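Local coordinates for lipoprotein (Leptospira interrogans serogroup Icterohaemorrhagiae serovar copenhageni, PDB 6OE6) that is of unknown function but is probably a lipid-anchored, beta-rich lipoprotein of this pathogenic spirochaete, at residues A68-F77 with S106-E117. Residues are numbered along the deposited sequence; the frame is centred on the assembly and turned at random.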
loop_
_atom_site.group_PDB
_atom_site.type_symbol
_atom_site.label_atom_id
_atom_site.label_comp_id
_atom_site.label_asym_id
_atom_site.label_seq_id
_atom_site.Cartn_x
_atom_site.Cartn_y
_atom_site.Cartn_z
ATOM N N ALA A 68 -17.169 12.495 -3.674
ATOM C CA ALA A 68 -15.958 13.293 -3.826
ATOM C C ALA A 68 -14.908 12.533 -4.628
ATOM O O ALA A 68 -14.810 11.304 -4.561
ATOM C CB ALA A 68 -15.386 13.679 -2.462
ATOM N N GLU A 69 -14.107 13.278 -5.387
ATOM C CA GLU A 69 -13.100 12.651 -6.240
ATOM C C GLU A 69 -11.961 12.121 -5.380
ATOM O O GLU A 69 -11.197 12.899 -4.801
ATOM C CB GLU A 69 -12.575 13.642 -7.275
ATOM C CG GLU A 69 -13.575 14.029 -8.344
ATOM C CD GLU A 69 -12.897 14.335 -9.666
ATOM O OE1 GLU A 69 -11.724 13.940 -9.837
ATOM O OE2 GLU A 69 -13.532 14.967 -10.534
ATOM N N THR A 70 -11.838 10.798 -5.298
ATOM C CA THR A 70 -10.764 10.149 -4.560
ATOM C C THR A 70 -9.970 9.256 -5.504
ATOM O O THR A 70 -10.544 8.566 -6.352
ATOM C CB THR A 70 -11.325 9.326 -3.393
ATOM O OG1 THR A 70 -12.204 10.145 -2.621
ATOM C CG2 THR A 70 -10.224 8.847 -2.488
ATOM N N TYR A 71 -8.645 9.289 -5.375
ATOM C CA TYR A 71 -7.780 8.446 -6.184
ATOM C C TYR A 71 -6.695 7.853 -5.300
ATOM O O TYR A 71 -6.328 8.420 -4.269
ATOM C CB TYR A 71 -7.095 9.212 -7.325
ATOM C CG TYR A 71 -8.025 9.663 -8.436
ATOM C CD1 TYR A 71 -8.173 8.908 -9.594
ATOM C CD2 TYR A 71 -8.737 10.844 -8.327
ATOM C CE1 TYR A 71 -9.012 9.315 -10.614
ATOM C CE2 TYR A 71 -9.579 11.261 -9.336
ATOM C CZ TYR A 71 -9.715 10.489 -10.478
ATOM O OH TYR A 71 -10.552 10.895 -11.490
ATOM N N VAL A 72 -6.174 6.704 -5.726
ATOM C CA VAL A 72 -4.872 6.246 -5.260
ATOM C C VAL A 72 -3.952 6.170 -6.463
ATOM O O VAL A 72 -4.398 6.022 -7.607
ATOM C CB VAL A 72 -4.935 4.881 -4.555
ATOM C CG1 VAL A 72 -5.785 5.005 -3.282
ATOM C CG2 VAL A 72 -5.507 3.812 -5.508
ATOM N N SER A 73 -2.648 6.254 -6.187
ATOM C CA SER A 73 -1.644 5.898 -7.176
ATOM C C SER A 73 -0.617 5.000 -6.513
ATOM O O SER A 73 -0.372 5.072 -5.304
ATOM C CB SER A 73 -0.978 7.130 -7.788
ATOM O OG SER A 73 -0.046 7.695 -6.898
ATOM N N LEU A 74 -0.050 4.112 -7.307
ATOM C CA LEU A 74 1.068 3.316 -6.858
ATOM C C LEU A 74 2.254 3.633 -7.747
ATOM O O LEU A 74 2.112 3.762 -8.968
ATOM C CB LEU A 74 0.710 1.825 -6.923
ATOM C CG LEU A 74 1.689 0.896 -6.203
ATOM C CD1 LEU A 74 1.631 1.108 -4.678
ATOM C CD2 LEU A 74 1.267 -0.563 -6.509
ATOM N N SER A 75 3.412 3.802 -7.130
ATOM C CA SER A 75 4.647 4.079 -7.839
ATOM C C SER A 75 5.665 3.007 -7.490
ATOM O O SER A 75 5.717 2.544 -6.353
ATOM C CB SER A 75 5.220 5.454 -7.442
ATOM O OG SER A 75 4.313 6.509 -7.753
ATOM N N LYS A 76 6.509 2.650 -8.453
ATOM C CA LYS A 76 7.550 1.661 -8.221
ATOM C C LYS A 76 8.904 2.360 -8.267
ATOM O O LYS A 76 9.139 3.215 -9.120
ATOM C CB LYS A 76 7.515 0.536 -9.260
ATOM C CG LYS A 76 8.526 -0.603 -8.924
ATOM C CD LYS A 76 8.394 -1.747 -9.949
ATOM C CE LYS A 76 9.153 -3.003 -9.513
ATOM N NZ LYS A 76 10.626 -2.823 -9.504
ATOM N N PHE A 77 9.792 2.007 -7.354
ATOM C CA PHE A 77 11.102 2.665 -7.319
ATOM C C PHE A 77 12.051 2.091 -8.377
ATOM O O PHE A 77 12.308 0.868 -8.428
ATOM C CB PHE A 77 11.682 2.490 -5.919
ATOM C CG PHE A 77 12.842 3.392 -5.604
ATOM C CD1 PHE A 77 12.620 4.661 -5.103
ATOM C CD2 PHE A 77 14.138 2.965 -5.802
ATOM C CE1 PHE A 77 13.687 5.491 -4.774
ATOM C CE2 PHE A 77 15.211 3.780 -5.475
ATOM C CZ PHE A 77 14.977 5.056 -4.956
ATOM N N SER A 106 5.831 -7.150 -8.783
ATOM C CA SER A 106 7.214 -7.619 -8.830
ATOM C C SER A 106 7.931 -7.219 -7.539
ATOM O O SER A 106 7.573 -6.218 -6.906
ATOM C CB SER A 106 7.950 -7.008 -10.020
ATOM O OG SER A 106 7.392 -7.476 -11.237
ATOM N N PRO A 107 8.977 -7.945 -7.152
ATOM C CA PRO A 107 9.774 -7.499 -6.003
ATOM C C PRO A 107 10.271 -6.078 -6.225
ATOM O O PRO A 107 10.610 -5.689 -7.345
ATOM C CB PRO A 107 10.916 -8.516 -5.958
ATOM C CG PRO A 107 10.300 -9.736 -6.511
ATOM C CD PRO A 107 9.441 -9.249 -7.653
ATOM N N GLY A 108 10.240 -5.283 -5.166
ATOM C CA GLY A 108 10.722 -3.919 -5.262
ATOM C C GLY A 108 10.153 -3.043 -4.164
ATOM O O GLY A 108 9.558 -3.513 -3.203
ATOM N N LYS A 109 10.370 -1.750 -4.328
ATOM C CA LYS A 109 9.938 -0.764 -3.353
ATOM C C LYS A 109 8.828 0.060 -3.984
ATOM O O LYS A 109 8.963 0.497 -5.131
ATOM C CB LYS A 109 11.128 0.123 -2.940
ATOM C CG LYS A 109 10.828 1.041 -1.750
ATOM C CD LYS A 109 12.138 1.649 -1.180
ATOM C CE LYS A 109 12.735 2.692 -2.112
ATOM N NZ LYS A 109 13.981 3.340 -1.559
ATOM N N TYR A 110 7.746 0.278 -3.234
ATOM C CA TYR A 110 6.532 0.902 -3.752
ATOM C C TYR A 110 6.072 2.026 -2.848
ATOM O O TYR A 110 6.315 2.016 -1.635
ATOM C CB TYR A 110 5.360 -0.119 -3.872
ATOM C CG TYR A 110 5.676 -1.189 -4.900
ATOM C CD1 TYR A 110 5.311 -0.994 -6.236
ATOM C CD2 TYR A 110 6.385 -2.342 -4.549
ATOM C CE1 TYR A 110 5.623 -1.921 -7.201
ATOM C CE2 TYR A 110 6.690 -3.295 -5.512
ATOM C CZ TYR A 110 6.292 -3.065 -6.839
ATOM O OH TYR A 110 6.585 -3.976 -7.823
ATOM N N LEU A 111 5.376 2.986 -3.467
ATOM C CA LEU A 111 4.844 4.163 -2.797
ATOM C C LEU A 111 3.379 4.268 -3.181
ATOM O O LEU A 111 3.049 4.413 -4.369
ATOM C CB LEU A 111 5.603 5.433 -3.214
ATOM C CG LEU A 111 5.117 6.771 -2.639
ATOM C CD1 LEU A 111 5.266 6.766 -1.115
ATOM C CD2 LEU A 111 5.872 7.941 -3.282
ATOM N N LEU A 112 2.514 4.219 -2.181
ATOM C CA LEU A 112 1.063 4.312 -2.381
ATOM C C LEU A 112 0.645 5.692 -1.902
ATOM O O LEU A 112 0.948 6.063 -0.767
ATOM C CB LEU A 112 0.352 3.221 -1.578
ATOM C CG LEU A 112 -1.175 3.272 -1.451
ATOM C CD1 LEU A 112 -1.840 3.197 -2.840
ATOM C CD2 LEU A 112 -1.605 2.088 -0.578
ATOM N N LYS A 113 -0.012 6.461 -2.770
ATOM C CA LYS A 113 -0.485 7.795 -2.426
ATOM C C LYS A 113 -2.006 7.806 -2.446
ATOM O O LYS A 113 -2.626 7.116 -3.253
ATOM C CB LYS A 113 0.026 8.842 -3.418
ATOM C CG LYS A 113 1.567 9.011 -3.468
ATOM C CD LYS A 113 1.930 10.058 -4.482
ATOM C CE LYS A 113 3.439 10.117 -4.698
ATOM N NZ LYS A 113 3.775 11.285 -5.531
ATOM N N VAL A 114 -2.593 8.614 -1.564
ATOM C CA VAL A 114 -4.041 8.796 -1.505
ATOM C C VAL A 114 -4.342 10.258 -1.818
ATOM O O VAL A 114 -3.757 11.158 -1.207
ATOM C CB VAL A 114 -4.619 8.406 -0.133
ATOM C CG1 VAL A 114 -6.145 8.720 -0.112
ATOM C CG2 VAL A 114 -4.347 6.931 0.213
ATOM N N ALA A 115 -5.232 10.494 -2.784
ATOM C CA ALA A 115 -5.622 11.842 -3.170
ATOM C C ALA A 115 -7.104 12.043 -2.904
ATOM O O ALA A 115 -7.919 11.154 -3.167
ATOM C CB ALA A 115 -5.321 12.113 -4.645
ATOM N N TYR A 116 -7.445 13.218 -2.382
ATOM C CA TYR A 116 -8.824 13.572 -2.084
ATOM C C TYR A 116 -9.049 14.982 -2.594
ATOM O O TYR A 116 -8.326 15.902 -2.201
ATOM C CB TYR A 116 -9.109 13.473 -0.582
ATOM C CG TYR A 116 -10.573 13.642 -0.223
ATOM C CD1 TYR A 116 -11.495 12.647 -0.525
ATOM C CD2 TYR A 116 -11.023 14.778 0.419
ATOM C CE1 TYR A 116 -12.834 12.785 -0.201
ATOM C CE2 TYR A 116 -12.360 14.931 0.746
ATOM C CZ TYR A 116 -13.263 13.930 0.432
ATOM O OH TYR A 116 -14.603 14.065 0.753
ATOM N N GLU A 117 -10.023 15.132 -3.498
ATOM C CA GLU A 117 -10.427 16.440 -4.016
ATOM C C GLU A 117 -9.233 17.226 -4.557
ATOM O O GLU A 117 -9.116 18.437 -4.356
ATOM C CB GLU A 117 -11.172 17.242 -2.948
ATOM C CG GLU A 117 -12.425 16.549 -2.422
ATOM C CD GLU A 117 -13.640 16.745 -3.318
ATOM O OE1 GLU A 117 -14.536 17.526 -2.937
ATOM O OE2 GLU A 117 -13.703 16.123 -4.400
HETATM O O HOH W 1 2.364 6.693 -5.934
HETATM O O HOH W 2 4.707 9.092 -8.046
HETATM O O HOH W 3 11.760 -1.296 -6.897
HETATM O O HOH W 4 12.633 -3.630 -8.409
#
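Lys-109 lays the end of its side chain over one face of the Phe-77 ring: NZ stands 3.8 Å from the ring centroid and 9° off the normal, a cation-pi contact, and CE adds a CH-pi contact beside it. A bend at chi3 (72°) in an otherwise extended chain turns the ammonium over the ring. On the face carrying Thr-70, Val-72, Leu-74 and Lys-76, the aliphatic part of Lys-76 crosses the Tyr-110 ring at a slant, its CG close to CE1 of the ring and its CE 3.2 Å from Tyr-110 OH. That hydroxyl donates to Ser-106 O at 2.6 Å, with the acceptor at the ring edge, which ties the phenol to the turn before the strand. Val-72 CB meets Leu-112 CD1 at 3.9 Å, while Leu-74 CD1 reaches both Leu-112 and Tyr-110. Near the far end, Thr-70 OG1 lies 3.3 Å from Tyr-116 CD1, at the ring edge.

On the other face a water bridges Ser-73 OG, Ser-75 OG and Leu-111 O, giving to the carbonyl at 2.8 Å. Beneath these contacts the backbones pair as antiparallel strands, with reciprocal N-H...O bonds at Tyr-71/Ala-115, Ser-73/Lys-113 and Ser-75/Leu-111; Ala-115 N to Tyr-71 O is nearly straight (174°). Beyond the strand end Glu-117 N still reaches Glu-69 O.

The pair lies inside a mixed sheet, 108-116 at its centre beside 119-129, and 70-77 between it and 81-89. Val-72, Leu-112 and Val-114 pack against Tyr-56 and Tyr-58 of strand 53-59, which belongs to the second sheet, so this face forms part of the core between the two sheets.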